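PDB 6LCJ: alpha-galactosidase from Thermus thermophilus, which probably hydrolyses alpha-galactosidic bonds, releasing terminal galactose from oligosaccharides such as stachyose, and assembles as a thermostable hexamer. Local coordinates for residues A318-A323 with L344-L349; D304-A309 with L336-A341; D100-L105 with Y137-E142. One frame throughout, in Å; residues are numbered along the deposited sequence.

Interaction 1. Residues A318-A323 with L344-L349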
# COMPACT_ATOMS: atom_id res chain seq x y z
N ALA E 318 -28.53 17.32 21.61
CA ALA E 318 -29.01 17.63 22.96
C ALA E 318 -28.28 18.84 23.57
O ALA E 318 -28.93 19.71 24.16
CB ALA E 318 -28.87 16.42 23.88
N ARG E 319 -26.95 18.91 23.45
CA ARG E 319 -26.23 20.11 23.88
C ARG E 319 -26.70 21.33 23.10
O ARG E 319 -26.90 22.41 23.67
CB ARG E 319 -24.71 19.95 23.69
CG ARG E 319 -24.02 19.03 24.67
CD ARG E 319 -22.58 18.70 24.22
NE ARG E 319 -22.20 19.54 23.09
CZ ARG E 319 -21.54 19.09 22.03
NH1 ARG E 319 -21.17 17.81 21.97
NH2 ARG E 319 -21.26 19.92 21.01
N TYR E 320 -26.84 21.17 21.78
CA TYR E 320 -27.21 22.30 20.93
C TYR E 320 -28.56 22.87 21.33
O TYR E 320 -28.73 24.09 21.39
CB TYR E 320 -27.24 21.84 19.46
CG TYR E 320 -27.87 22.82 18.50
CD1 TYR E 320 -27.14 23.89 17.98
CD2 TYR E 320 -29.19 22.67 18.10
CE1 TYR E 320 -27.72 24.79 17.09
CE2 TYR E 320 -29.79 23.55 17.21
CZ TYR E 320 -29.06 24.60 16.70
OH TYR E 320 -29.66 25.47 15.82
N ARG E 321 -29.53 22.00 21.60
CA ARG E 321 -30.87 22.49 21.90
C ARG E 321 -30.91 23.27 23.21
O ARG E 321 -31.59 24.30 23.30
CB ARG E 321 -31.84 21.31 21.92
CG ARG E 321 -33.24 21.71 22.25
CD ARG E 321 -34.04 21.87 21.00
NE ARG E 321 -35.45 22.15 21.28
CZ ARG E 321 -36.31 22.58 20.37
NH1 ARG E 321 -35.90 22.78 19.12
NH2 ARG E 321 -37.57 22.82 20.69
N LYS E 322 -30.18 22.79 24.23
CA LYS E 322 -30.12 23.52 25.50
C LYS E 322 -29.41 24.86 25.35
O LYS E 322 -29.84 25.86 25.92
CB LYS E 322 -29.44 22.67 26.56
CG LYS E 322 -30.27 21.47 27.02
CD LYS E 322 -29.47 20.55 27.95
CE LYS E 322 -29.81 19.06 27.73
NZ LYS E 322 -28.56 18.23 27.60
N ALA E 323 -28.33 24.90 24.56
CA ALA E 323 -27.66 26.18 24.32
C ALA E 323 -28.57 27.15 23.59
O ALA E 323 -28.67 28.33 23.95
CB ALA E 323 -26.37 25.96 23.52
N LEU E 344 -33.75 20.11 11.96
CA LEU E 344 -34.87 19.64 12.77
C LEU E 344 -34.70 20.01 14.24
O LEU E 344 -35.67 20.39 14.90
CB LEU E 344 -35.02 18.13 12.60
CG LEU E 344 -35.36 17.82 11.13
CD1 LEU E 344 -35.41 16.33 10.82
CD2 LEU E 344 -36.68 18.48 10.75
N ALA E 345 -33.47 19.96 14.76
CA ALA E 345 -33.25 20.28 16.17
C ALA E 345 -33.47 21.77 16.49
O ALA E 345 -33.52 22.13 17.67
CB ALA E 345 -31.84 19.85 16.60
N SER E 346 -33.59 22.62 15.46
CA SER E 346 -33.84 24.05 15.64
C SER E 346 -35.31 24.38 15.76
O SER E 346 -35.64 25.49 16.17
CB SER E 346 -33.26 24.86 14.47
OG SER E 346 -31.84 24.88 14.49
N LEU E 347 -36.19 23.45 15.40
CA LEU E 347 -37.61 23.75 15.33
C LEU E 347 -38.16 24.08 16.71
O LEU E 347 -37.79 23.46 17.72
CB LEU E 347 -38.36 22.56 14.73
CG LEU E 347 -38.01 22.19 13.29
CD1 LEU E 347 -38.80 20.96 12.80
CD2 LEU E 347 -38.24 23.40 12.38
N GLY E 348 -39.05 25.07 16.76
CA GLY E 348 -39.58 25.56 18.01
C GLY E 348 -38.79 26.69 18.64
O GLY E 348 -39.34 27.42 19.47
N LEU E 349 -37.53 26.86 18.27
CA LEU E 349 -36.70 27.95 18.77
C LEU E 349 -36.50 29.04 17.73
O LEU E 349 -36.65 30.23 18.04
CB LEU E 349 -35.34 27.41 19.22
CG LEU E 349 -35.39 26.36 20.32
CD1 LEU E 349 -34.04 25.72 20.53
CD2 LEU E 349 -35.94 26.97 21.64
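The hydroxyl oxygen S346 OG is gripped twice: it accepts a hydrogen bond of 2.6 Å from Y320 OH and is also bonded to the carbonyl of P342, a few residues back along its own chain. The phenol reaches it with its ring edge leading, so that OG lies near the ring plane. On the same ring, Y320 CD2 rests 4.2 Å from A345 CB. Y320 belongs to helix 317-331, which in this TIM barrel links strand 298-303 to strand 335-338. Residues 344-349 lie in the irregular connection that leads on from strand 335-338 to strand 352-354, and the contact thus ties a barrel helix to the next strand-to-strand link. R321, one position further on, does so through its guanidinium. With CG anti to its own backbone N (chi1 179°) and the chain bent at the following bond, R321 carries NH1 to 2.9 Å from A345 O. The oxygen lies in the guanidinium plane, but the donor stands 52° out of the carbonyl plane. A second carbonyl, L347 O, faces the same end of the group; the modelled approach of NH1 to it is too short to be taken literally, and the bond from NH2 is weak. Over one face of the R321 guanidinium lies L349 CD1, 3.5 Å above the plane and displaced to the group's margin, while L349 O is bonded to R328 of the same helix.

Interaction 2. Residues D304-A309 with L336-A341; sequences DFLYAA and LLFCGA
Two backbone bonds join Y307 to G340 and L306 to C339, just beyond the C-terminal ends of neighbouring barrel strands. Y307 N donates to G340 O at 2.7 Å, and L306 N makes a weak but nearly straight bond of 3.3 Å to C339 O. G340 O also lies in the plane of the Y307 ring, at its edge; the phenol hydroxyl beyond is bonded to the carbonyl of A264. G340 has a positive phi, and a side chain on it would run into F305 N.

The apolar part belongs to L306. CG, anti to the carbonyl carbon (chi1 -68°), sends L306 CD1 over one face of the F338 ring, 3.8 Å from the centroid, in a CH-pi contact; the two side chains cross at about a right angle. L306 CB packs 3.7 Å from A341 CB.

The charged side chain is D304, whose OD1 comes within 3.1 Å of C339 SG. D304 OD1 also accepts a hydrogen bond of 2.8 Å from F305 N on its anti side, and OD2 takes one from the indole of W233. An N-H on each oxygen implies that this buried carboxylate is held against turning about its CB-CG bond.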
# COMPACT_ATOMS: atom_id res chain seq x y z
N ASP E 304 -25.55 32.48 12.79
CA ASP E 304 -25.01 31.73 11.68
C ASP E 304 -24.03 30.68 12.18
O ASP E 304 -23.54 30.75 13.31
CB ASP E 304 -24.31 32.66 10.69
CG ASP E 304 -24.35 32.14 9.26
OD1 ASP E 304 -24.65 30.94 9.01
OD2 ASP E 304 -24.07 32.97 8.37
N PHE E 305 -23.74 29.70 11.30
CA PHE E 305 -22.79 28.64 11.59
C PHE E 305 -23.16 27.90 12.86
O PHE E 305 -22.28 27.51 13.63
CB PHE E 305 -21.36 29.17 11.68
CG PHE E 305 -20.80 29.65 10.38
CD1 PHE E 305 -21.17 30.88 9.85
CD2 PHE E 305 -19.91 28.86 9.67
CE1 PHE E 305 -20.66 31.32 8.63
CE2 PHE E 305 -19.39 29.29 8.44
CZ PHE E 305 -19.77 30.52 7.93
N LEU E 306 -24.46 27.74 13.10
CA LEU E 306 -24.94 27.14 14.33
C LEU E 306 -24.66 25.65 14.41
O LEU E 306 -24.80 25.07 15.50
CB LEU E 306 -26.44 27.40 14.48
CG LEU E 306 -26.91 28.85 14.73
CD1 LEU E 306 -28.43 28.88 14.82
CD2 LEU E 306 -26.30 29.40 15.99
N TYR E 307 -24.27 25.01 13.30
CA TYR E 307 -23.76 23.64 13.39
C TYR E 307 -22.58 23.53 14.36
O TYR E 307 -22.35 22.46 14.94
CB TYR E 307 -23.34 23.14 11.99
CG TYR E 307 -22.03 23.74 11.53
CD1 TYR E 307 -20.81 23.15 11.85
CD2 TYR E 307 -22.01 24.92 10.81
CE1 TYR E 307 -19.62 23.72 11.46
CE2 TYR E 307 -20.82 25.49 10.41
CZ TYR E 307 -19.64 24.89 10.74
OH TYR E 307 -18.46 25.48 10.36
N ALA E 308 -21.80 24.61 14.53
CA ALA E 308 -20.65 24.52 15.42
C ALA E 308 -21.06 24.16 16.84
O ALA E 308 -20.31 23.48 17.55
CB ALA E 308 -19.87 25.84 15.41
N ALA E 309 -22.25 24.57 17.27
CA ALA E 309 -22.73 24.25 18.60
C ALA E 309 -23.21 22.81 18.75
O ALA E 309 -23.48 22.38 19.88
CB ALA E 309 -23.85 25.21 18.99
N LEU E 336 -35.25 35.66 15.62
CA LEU E 336 -34.02 34.90 15.41
C LEU E 336 -34.14 34.13 14.10
O LEU E 336 -35.06 33.31 13.92
CB LEU E 336 -33.74 33.95 16.58
CG LEU E 336 -33.55 34.67 17.91
CD1 LEU E 336 -33.27 33.66 19.00
CD2 LEU E 336 -32.43 35.71 17.80
N LEU E 337 -33.24 34.43 13.18
CA LEU E 337 -33.08 33.68 11.94
C LEU E 337 -31.91 32.73 12.13
O LEU E 337 -30.78 33.18 12.36
CB LEU E 337 -32.81 34.63 10.76
CG LEU E 337 -32.48 33.90 9.45
CD1 LEU E 337 -33.71 33.20 8.89
CD2 LEU E 337 -31.89 34.85 8.43
N PHE E 338 -32.18 31.43 12.06
CA PHE E 338 -31.15 30.40 12.22
C PHE E 338 -30.53 30.06 10.87
O PHE E 338 -31.25 29.78 9.91
CB PHE E 338 -31.73 29.12 12.84
CG PHE E 338 -31.92 29.18 14.35
CD1 PHE E 338 -32.14 30.39 15.00
CD2 PHE E 338 -31.92 28.02 15.10
CE1 PHE E 338 -32.36 30.44 16.36
CE2 PHE E 338 -32.13 28.06 16.48
CZ PHE E 338 -32.35 29.27 17.11
N CYS E 339 -29.20 30.06 10.82
CA CYS E 339 -28.46 29.79 9.59
C CYS E 339 -27.34 28.80 9.89
O CYS E 339 -26.79 28.78 10.99
CB CYS E 339 -27.89 31.12 8.99
SG CYS E 339 -27.22 30.97 7.26
N GLY E 340 -27.00 27.97 8.89
CA GLY E 340 -25.97 26.96 9.08
C GLY E 340 -26.30 26.00 10.20
O GLY E 340 -25.40 25.49 10.89
N ALA E 341 -27.56 25.74 10.38
CA ALA E 341 -28.06 25.23 11.63
C ALA E 341 -28.64 23.84 11.45
O ALA E 341 -29.26 23.57 10.41
CB ALA E 341 -29.13 26.16 12.21

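Interaction 3. Residues D100-L105 with Y137-E142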
# COMPACT_ATOMS: atom_id res chain seq x y z
N ASP E 100 -45.16 4.27 -7.63
CA ASP E 100 -46.38 5.04 -7.84
C ASP E 100 -46.29 6.47 -7.32
O ASP E 100 -47.31 7.17 -7.30
CB ASP E 100 -47.55 4.33 -7.16
CG ASP E 100 -47.20 3.88 -5.76
OD1 ASP E 100 -46.06 3.40 -5.55
OD2 ASP E 100 -48.07 4.01 -4.86
N GLY E 101 -45.11 6.92 -6.90
CA GLY E 101 -44.99 8.24 -6.31
C GLY E 101 -45.48 8.38 -4.89
O GLY E 101 -45.60 9.51 -4.39
N ARG E 102 -45.80 7.28 -4.22
CA ARG E 102 -46.09 7.34 -2.79
C ARG E 102 -44.81 7.07 -2.01
O ARG E 102 -43.90 6.37 -2.47
CB ARG E 102 -47.19 6.35 -2.42
CG ARG E 102 -48.52 6.71 -3.09
CD ARG E 102 -49.72 6.07 -2.42
NE ARG E 102 -49.70 4.62 -2.56
CZ ARG E 102 -50.22 3.79 -1.66
NH1 ARG E 102 -50.80 4.28 -0.56
NH2 ARG E 102 -50.15 2.47 -1.85
N ALA E 103 -44.72 7.67 -0.82
CA ALA E 103 -43.52 7.62 -0.01
C ALA E 103 -43.77 6.88 1.30
O ALA E 103 -44.80 7.07 1.94
CB ALA E 103 -43.00 9.03 0.28
N LEU E 104 -42.83 6.03 1.68
CA LEU E 104 -42.79 5.46 3.02
C LEU E 104 -41.84 6.33 3.84
O LEU E 104 -40.64 6.37 3.56
CB LEU E 104 -42.32 4.00 2.97
CG LEU E 104 -42.23 3.29 4.32
CD1 LEU E 104 -43.62 2.98 4.85
CD2 LEU E 104 -41.41 2.03 4.18
N LEU E 105 -42.37 7.01 4.84
CA LEU E 105 -41.63 7.98 5.63
C LEU E 105 -41.38 7.45 7.03
O LEU E 105 -42.30 6.95 7.69
CB LEU E 105 -42.38 9.31 5.72
CG LEU E 105 -41.73 10.49 6.45
CD1 LEU E 105 -42.14 11.82 5.84
CD2 LEU E 105 -42.05 10.47 7.96
N TYR E 137 -47.24 6.02 5.27
CA TYR E 137 -47.17 5.59 3.89
C TYR E 137 -48.33 6.23 3.15
O TYR E 137 -49.47 6.16 3.62
CB TYR E 137 -47.22 4.07 3.76
CG TYR E 137 -47.11 3.58 2.34
CD1 TYR E 137 -46.16 4.12 1.48
CD2 TYR E 137 -47.94 2.58 1.86
CE1 TYR E 137 -46.05 3.68 0.18
CE2 TYR E 137 -47.84 2.13 0.55
CZ TYR E 137 -46.89 2.68 -0.29
OH TYR E 137 -46.78 2.23 -1.59
N GLY E 138 -48.05 6.86 2.02
CA GLY E 138 -49.07 7.60 1.32
C GLY E 138 -48.46 8.53 0.32
O GLY E 138 -47.26 8.47 0.03
N PRO E 139 -49.29 9.41 -0.25
CA PRO E 139 -48.77 10.43 -1.17
C PRO E 139 -47.66 11.24 -0.51
O PRO E 139 -47.73 11.57 0.68
CB PRO E 139 -50.00 11.29 -1.49
CG PRO E 139 -51.15 10.42 -1.21
CD PRO E 139 -50.75 9.51 -0.09
N GLU E 140 -46.64 11.56 -1.30
CA GLU E 140 -45.44 12.24 -0.81
C GLU E 140 -45.78 13.46 0.04
O GLU E 140 -45.32 13.59 1.18
CB GLU E 140 -44.57 12.63 -2.00
CG GLU E 140 -43.10 12.77 -1.71
CD GLU E 140 -42.29 12.94 -2.98
OE1 GLU E 140 -42.05 11.93 -3.69
OE2 GLU E 140 -41.91 14.09 -3.29
N GLU E 141 -46.61 14.36 -0.49
CA GLU E 141 -46.85 15.63 0.18
C GLU E 141 -47.66 15.45 1.46
O GLU E 141 -47.42 16.15 2.46
CB GLU E 141 -47.55 16.60 -0.78
CG GLU E 141 -46.56 17.44 -1.61
CD GLU E 141 -47.14 17.95 -2.94
OE1 GLU E 141 -46.85 17.33 -4.00
OE2 GLU E 141 -47.88 18.97 -2.93
N GLU E 142 -48.63 14.53 1.46
CA GLU E 142 -49.41 14.36 2.68
C GLU E 142 -48.55 13.78 3.79
O GLU E 142 -48.64 14.20 4.95
CB GLU E 142 -50.64 13.48 2.42
CG GLU E 142 -51.64 13.44 3.60
CD GLU E 142 -51.68 14.74 4.47
OE1 GLU E 142 -51.92 15.84 3.90
OE2 GLU E 142 -51.46 14.64 5.71
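R102 and Y137 cross at about a right angle where strands 102-108 and 132-137, interior neighbours of an antiparallel sheet in the beta domain, pair as the second strand ends. The Y137 ring brings CE2 over one face of the R102 guanidinium, 3.2 Å above its plane and nearer its periphery than its middle. The two planes are inclined by 43°, so this is a slanted overlap, not a parallel stack. Having CG anti to the backbone N (chi1 -178°) lays the tyrosine ring back along strand 102-108, where Y137 CD1 meets A103 O at 3.3 Å; the ring also meets that of F40.

R102 NE makes a salt bridge of 2.9 Å to D100 OD2, which lies in the guanidinium plane. R102 NH1 is bonded to the carbonyl of G9. An alanine in place of R102 would probably leave D100 without its charged mate and take from Y137 the guanidinium on which its CE2 packs.

L104 lies on the same sheet face as Y137, and L104 CD1 is 3.9 Å from Y137 CB. At G138 the chain turns a corner, and P139 takes the N-cap position of helix 140-149. At the corner itself, G138 O accepts from A103 N at 2.8 Å, nearly along the C=O axis.

Overall arrangement
Interactions 1 and 2 adjoin, with centres 10 Å apart, and their segments alternate along the chain: loop 304-309, helix 317-331, strand 335-338 and then 344-349. F338 is shared by both: F338 CD2 lies 3.2 Å from S346 OG and 3.5 Å from Y320 OH. Interaction 2 stands at the C-terminal mouth of the barrel, where enzymes of this fold carry their active sites. Interaction 3 belongs to the beta domain, its centre about 28 Å from that of interaction 1 and about 30 Å from that of interaction 2. The nearest atoms of interactions 1 and 3 are still about 9 Å apart. Even so, L111, in the loop following strand 102-108, touches A345 of interaction 1.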